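Local coordinates for glucan-binding protein C, GbpC (Streptococcus mutans UA159, PDB 5UQZ) that probably mediates both sucrose-independent and sucrose-dependent adherence of the bacterium as a calcium-containing, glucan-binding protein anchored in the cell wall, at residues I195-Q200 with F312-G317; V239-N244 with N259-A264. All blocks are in the same frame, centred on the assembly; numbering follows the deposited sequence.

Interaction 1 of 2, residues I195-Q200 with F312-G317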
# COMPACT_ATOMS: atom_id res chain seq x y z
N ILE A 195 -1.09 -14.19 7.03
CA ILE A 195 0.26 -13.76 7.32
C ILE A 195 0.11 -12.60 8.31
O ILE A 195 -0.64 -11.64 8.06
CB ILE A 195 0.98 -13.29 6.04
CG1 ILE A 195 1.25 -14.49 5.12
CG2 ILE A 195 2.30 -12.58 6.37
CD1 ILE A 195 1.78 -14.11 3.74
N SER A 196 0.84 -12.68 9.43
CA SER A 196 0.78 -11.65 10.48
C SER A 196 2.21 -11.29 10.83
O SER A 196 3.01 -12.19 11.11
CB SER A 196 0.11 -12.26 11.71
OG SER A 196 0.24 -11.35 12.80
N VAL A 197 2.52 -9.99 10.84
CA VAL A 197 3.89 -9.53 11.14
C VAL A 197 3.78 -8.40 12.17
O VAL A 197 3.13 -7.38 11.91
CB VAL A 197 4.61 -9.01 9.87
CG1 VAL A 197 6.00 -8.45 10.22
CG2 VAL A 197 4.77 -10.12 8.84
N THR A 198 4.47 -8.57 13.30
CA THR A 198 4.61 -7.49 14.26
C THR A 198 5.92 -6.75 13.98
O THR A 198 6.97 -7.37 13.75
CB THR A 198 4.62 -8.05 15.69
OG1 THR A 198 3.37 -8.69 15.96
CG2 THR A 198 4.86 -6.96 16.73
N MET A 199 5.83 -5.43 14.00
CA MET A 199 6.97 -4.58 13.71
C MET A 199 7.11 -3.52 14.78
O MET A 199 6.13 -3.08 15.39
CB MET A 199 6.94 -3.99 12.35
CG MET A 199 5.81 -3.52 11.71
SD MET A 199 6.17 -3.30 9.85
CE MET A 199 7.38 -1.99 9.92
N GLN A 200 8.36 -3.04 14.92
CA GLN A 200 8.61 -1.88 15.76
C GLN A 200 9.73 -1.09 15.12
O GLN A 200 10.77 -1.67 14.75
CB GLN A 200 8.98 -2.28 17.19
CG GLN A 200 9.12 -1.07 18.07
CD GLN A 200 9.39 -1.42 19.55
OE1 GLN A 200 9.76 -2.55 19.88
NE2 GLN A 200 9.24 -0.43 20.41
N PHE A 312 3.40 -2.65 16.44
CA PHE A 312 2.12 -2.77 15.76
C PHE A 312 2.20 -3.98 14.85
O PHE A 312 3.27 -4.48 14.56
CB PHE A 312 1.77 -1.47 15.00
CG PHE A 312 2.77 -1.06 14.00
CD1 PHE A 312 3.89 -0.31 14.40
CD2 PHE A 312 2.65 -1.43 12.66
CE1 PHE A 312 4.87 0.08 13.48
CE2 PHE A 312 3.62 -1.02 11.74
CZ PHE A 312 4.73 -0.28 12.16
N THR A 313 1.04 -4.47 14.40
CA THR A 313 1.01 -5.73 13.65
C THR A 313 0.14 -5.58 12.41
O THR A 313 -1.01 -5.15 12.51
CB THR A 313 0.43 -6.83 14.54
OG1 THR A 313 1.24 -6.96 15.71
CG2 THR A 313 0.38 -8.18 13.81
N PHE A 314 0.65 -5.96 11.25
CA PHE A 314 -0.18 -6.01 10.06
C PHE A 314 -0.51 -7.45 9.72
O PHE A 314 0.28 -8.37 10.02
CB PHE A 314 0.45 -5.28 8.88
CG PHE A 314 1.70 -5.92 8.28
CD1 PHE A 314 1.57 -6.94 7.33
CD2 PHE A 314 2.95 -5.44 8.60
CE1 PHE A 314 2.70 -7.50 6.74
CE2 PHE A 314 4.09 -6.01 7.99
CZ PHE A 314 3.97 -7.03 7.05
N THR A 315 -1.69 -7.65 9.13
CA THR A 315 -2.08 -8.98 8.71
C THR A 315 -2.72 -8.94 7.34
O THR A 315 -3.31 -7.94 6.92
CB THR A 315 -3.05 -9.70 9.70
OG1 THR A 315 -4.33 -9.09 9.66
CG2 THR A 315 -2.54 -9.64 11.14
N VAL A 316 -2.65 -10.08 6.66
CA VAL A 316 -3.34 -10.27 5.39
C VAL A 316 -3.80 -11.71 5.32
O VAL A 316 -3.03 -12.64 5.63
CB VAL A 316 -2.46 -9.86 4.17
CG1 VAL A 316 -1.11 -10.60 4.16
CG2 VAL A 316 -3.21 -10.05 2.88
N GLY A 317 -5.05 -11.91 4.92
CA GLY A 317 -5.59 -13.26 4.83
C GLY A 317 -6.91 -13.24 4.10
O GLY A 317 -7.42 -12.18 3.73

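Interaction 2 of 2, residues V239-N244 with N259-A264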
# COMPACT_ATOMS: atom_id res chain seq x y z
N VAL A 239 -4.44 -3.67 10.14
CA VAL A 239 -3.37 -3.30 11.06
C VAL A 239 -3.93 -3.23 12.48
O VAL A 239 -4.94 -2.55 12.72
CB VAL A 239 -2.71 -1.97 10.68
CG1 VAL A 239 -1.50 -1.70 11.62
CG2 VAL A 239 -2.28 -2.00 9.25
N ASN A 240 -3.27 -3.88 13.43
CA ASN A 240 -3.53 -3.70 14.85
C ASN A 240 -2.51 -2.69 15.35
O ASN A 240 -1.29 -2.97 15.34
CB ASN A 240 -3.41 -5.03 15.59
CG ASN A 240 -3.79 -4.90 17.04
OD1 ASN A 240 -3.51 -3.88 17.69
ND2 ASN A 240 -4.49 -5.92 17.58
N LEU A 241 -2.98 -1.51 15.74
CA LEU A 241 -2.07 -0.42 16.06
C LEU A 241 -1.45 -0.54 17.45
O LEU A 241 -0.53 0.23 17.75
CB LEU A 241 -2.75 0.95 15.95
CG LEU A 241 -2.94 1.37 14.47
CD1 LEU A 241 -3.91 0.51 13.68
CD2 LEU A 241 -3.48 2.77 14.49
N GLY A 242 -1.91 -1.48 18.28
CA GLY A 242 -1.31 -1.57 19.59
C GLY A 242 -1.56 -0.30 20.36
O GLY A 242 -2.66 0.26 20.37
N ASP A 243 -0.52 0.19 21.03
CA ASP A 243 -0.58 1.44 21.77
C ASP A 243 -0.43 2.70 20.92
O ASP A 243 -0.52 3.82 21.46
CB ASP A 243 0.46 1.39 22.89
CG ASP A 243 0.22 2.44 23.97
OD1 ASP A 243 -0.96 2.66 24.34
OD2 ASP A 243 1.19 3.04 24.41
N ASN A 244 -0.26 2.56 19.62
CA ASN A 244 -0.25 3.72 18.72
C ASN A 244 -1.69 4.15 18.46
O ASN A 244 -2.63 3.41 18.76
CB ASN A 244 0.48 3.35 17.46
CG ASN A 244 1.85 2.80 17.78
OD1 ASN A 244 2.75 3.53 18.22
ND2 ASN A 244 2.06 1.49 17.54
N ASN A 259 -10.06 -3.72 17.60
CA ASN A 259 -8.63 -3.67 17.82
C ASN A 259 -7.85 -3.38 16.54
O ASN A 259 -6.66 -3.11 16.61
CB ASN A 259 -8.15 -5.03 18.42
CG ASN A 259 -8.74 -5.34 19.76
OD1 ASN A 259 -8.98 -4.46 20.59
ND2 ASN A 259 -8.94 -6.63 20.01
N GLU A 260 -8.49 -3.37 15.38
CA GLU A 260 -7.76 -3.30 14.12
C GLU A 260 -8.38 -2.24 13.21
O GLU A 260 -9.57 -1.94 13.29
CB GLU A 260 -7.82 -4.64 13.44
CG GLU A 260 -7.03 -5.76 14.16
CD GLU A 260 -7.20 -7.08 13.47
OE1 GLU A 260 -8.32 -7.60 13.52
OE2 GLU A 260 -6.25 -7.54 12.82
N ILE A 261 -7.58 -1.74 12.28
CA ILE A 261 -8.08 -0.89 11.20
C ILE A 261 -8.06 -1.67 9.91
O ILE A 261 -7.12 -2.43 9.63
CB ILE A 261 -7.38 0.48 11.05
CG1 ILE A 261 -5.93 0.33 10.59
CG2 ILE A 261 -7.52 1.26 12.39
CD1 ILE A 261 -5.32 1.65 10.12
N TYR A 262 -9.11 -1.49 9.11
CA TYR A 262 -9.23 -2.13 7.81
C TYR A 262 -10.50 -1.59 7.17
O TYR A 262 -11.31 -0.89 7.80
CB TYR A 262 -9.27 -3.66 7.89
CG TYR A 262 -10.32 -4.30 8.76
CD1 TYR A 262 -10.08 -4.49 10.13
CD2 TYR A 262 -11.53 -4.72 8.20
CE1 TYR A 262 -11.03 -5.11 10.94
CE2 TYR A 262 -12.51 -5.33 9.01
CZ TYR A 262 -12.25 -5.51 10.37
OH TYR A 262 -13.21 -6.09 11.16
N SER A 263 -10.70 -1.97 5.91
CA SER A 263 -11.93 -1.67 5.20
C SER A 263 -12.90 -2.81 5.45
O SER A 263 -12.66 -3.92 5.02
CB SER A 263 -11.63 -1.53 3.71
OG SER A 263 -12.79 -1.23 2.95
N ALA A 264 -14.05 -2.51 6.10
CA ALA A 264 -15.00 -3.57 6.45
C ALA A 264 -15.59 -4.22 5.21
O ALA A 264 -15.89 -5.43 5.23
CB ALA A 264 -16.11 -2.99 7.32

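Interaction 1 of 2, residues I195-Q200 with F312-G317
The rings of Phe-314 and Phe-312 each take an aliphatic carbon of the opposing strand on a face. CB of Val-197 sits over one face of Phe-314, 3.8 Å from the ring centroid and displaced toward CZ and CE2, a CH-pi contact. At the edge of the same ring, in its plane, lies the sulfur of Met-199, SD to CE2 of Phe-314 measuring 3.9 Å. Phe-312 receives Met-199 CG over one face, 3.3 Å from its CE2, while SD stands oblique to this ring, so one thioether makes Met-aromatic contacts with both phenylalanines. CG of Met-199 lies between the backbone N and the carbonyl carbon (chi1 39°), and a bend at chi3 turns the methyl CE back toward CZ of Phe-312.

These residues, with Ile-195 and Val-316, line the face of an antiparallel pair that packs on the second sheet of the beta-supersandwich: Ile-180 and Ile-182 meet Phe-314, and Phe-329 stacks on its ring. The other face is polar. There OG1 of Thr-198 and OG1 of Thr-313 share a hydrogen bond of 2.8 Å across a non-hydrogen-bonded pair, both hydroxyls lying beside their own backbone N. Thr-198 OG1 and Ser-196 OG are also bonded to ND2 of Asn-159 on the adjoining strand, while CG2 of Thr-313 packs 3.3 Å from Ser-196 OG.

Three hydrogen-bonded pairs, Ile-195 with Val-316, Val-197 with Phe-314 and Met-199 with Phe-312, supply six backbone bonds; that from Met-199 N to Phe-312 O is nearly straight at 172°. The chemistry thus divides by face: sulfur, rings and branched aliphatic groups fill the interior between the sheets, whereas hydroxyls and an amide link three neighbouring strands on the reverse.

Interaction 2 of 2, residues V239-N244 with N259-A264
Asn-240 brings its carboxamide alongside the main chain of Asn-259 without bonding to it: CG of Asn-240 lies 3.4 Å from O of Asn-259, and the nearby OD1 is, like that carbonyl oxygen, an acceptor. The side chains of Asn-240 and Asn-259 point the same way, their amide planes 21° apart, but the amide of Asn-259 leads away from the contact. OD1 of Asn-240 instead accepts from N of Gly-242 at 2.9 Å, closing an Asx turn; with CG anti to the backbone N (chi1 -175°), the amide reaches forward along its own chain.

Backbone pairing centres on Val-239 and Ile-261, joined by two bonds, of which Ile-261 N to Val-239 O is the shorter at 2.8 Å. This antiparallel hydrogen-bonded pair joins strand 233-240 to strand 260-263 in the larger sheet of the beta-supersandwich, and the Asx turn overlaps the start of a type II' beta turn from Leu-241 to Asn-244. Leu-241 O takes two donors there, N and ND2 of Asn-244. ND2 also reaches Glu-310 O, while OD1 of Asn-244 accepts from Lys-308 N, fixing the turn to the loop before strand 312-319.

On the apolar face CD1 of Leu-241 comes 3.7 Å from CG1 of Ile-261, the two side chains crossing at about a right angle. Phe-246 touches both, and Leu-225 touches Val-239 and Ile-261.

How the interactions relate
From the N terminus, strand 194-204 comes first, and more than a hundred residues follow before strand 312-319, whose pairing in interaction 1 closes the longer loop. Interaction 2 closes a shorter one within it, where the chain leaves strand 233-240 and returns as strand 260-263; the loops nest and do not cross. Strand 312-319 stands between strands 194-204 and 233-240, so both contacts belong to one sheet. They meet where Thr-313 O lies 2.8 Å from Asn-240 N, a probable hydrogen bond, and where CB of Phe-312 packs against Asn-240 and Asn-244. The side chain of Glu-237, a calcium ligand, lies about 4 Å from that of Val-316 and about 7 Å from that of Val-239.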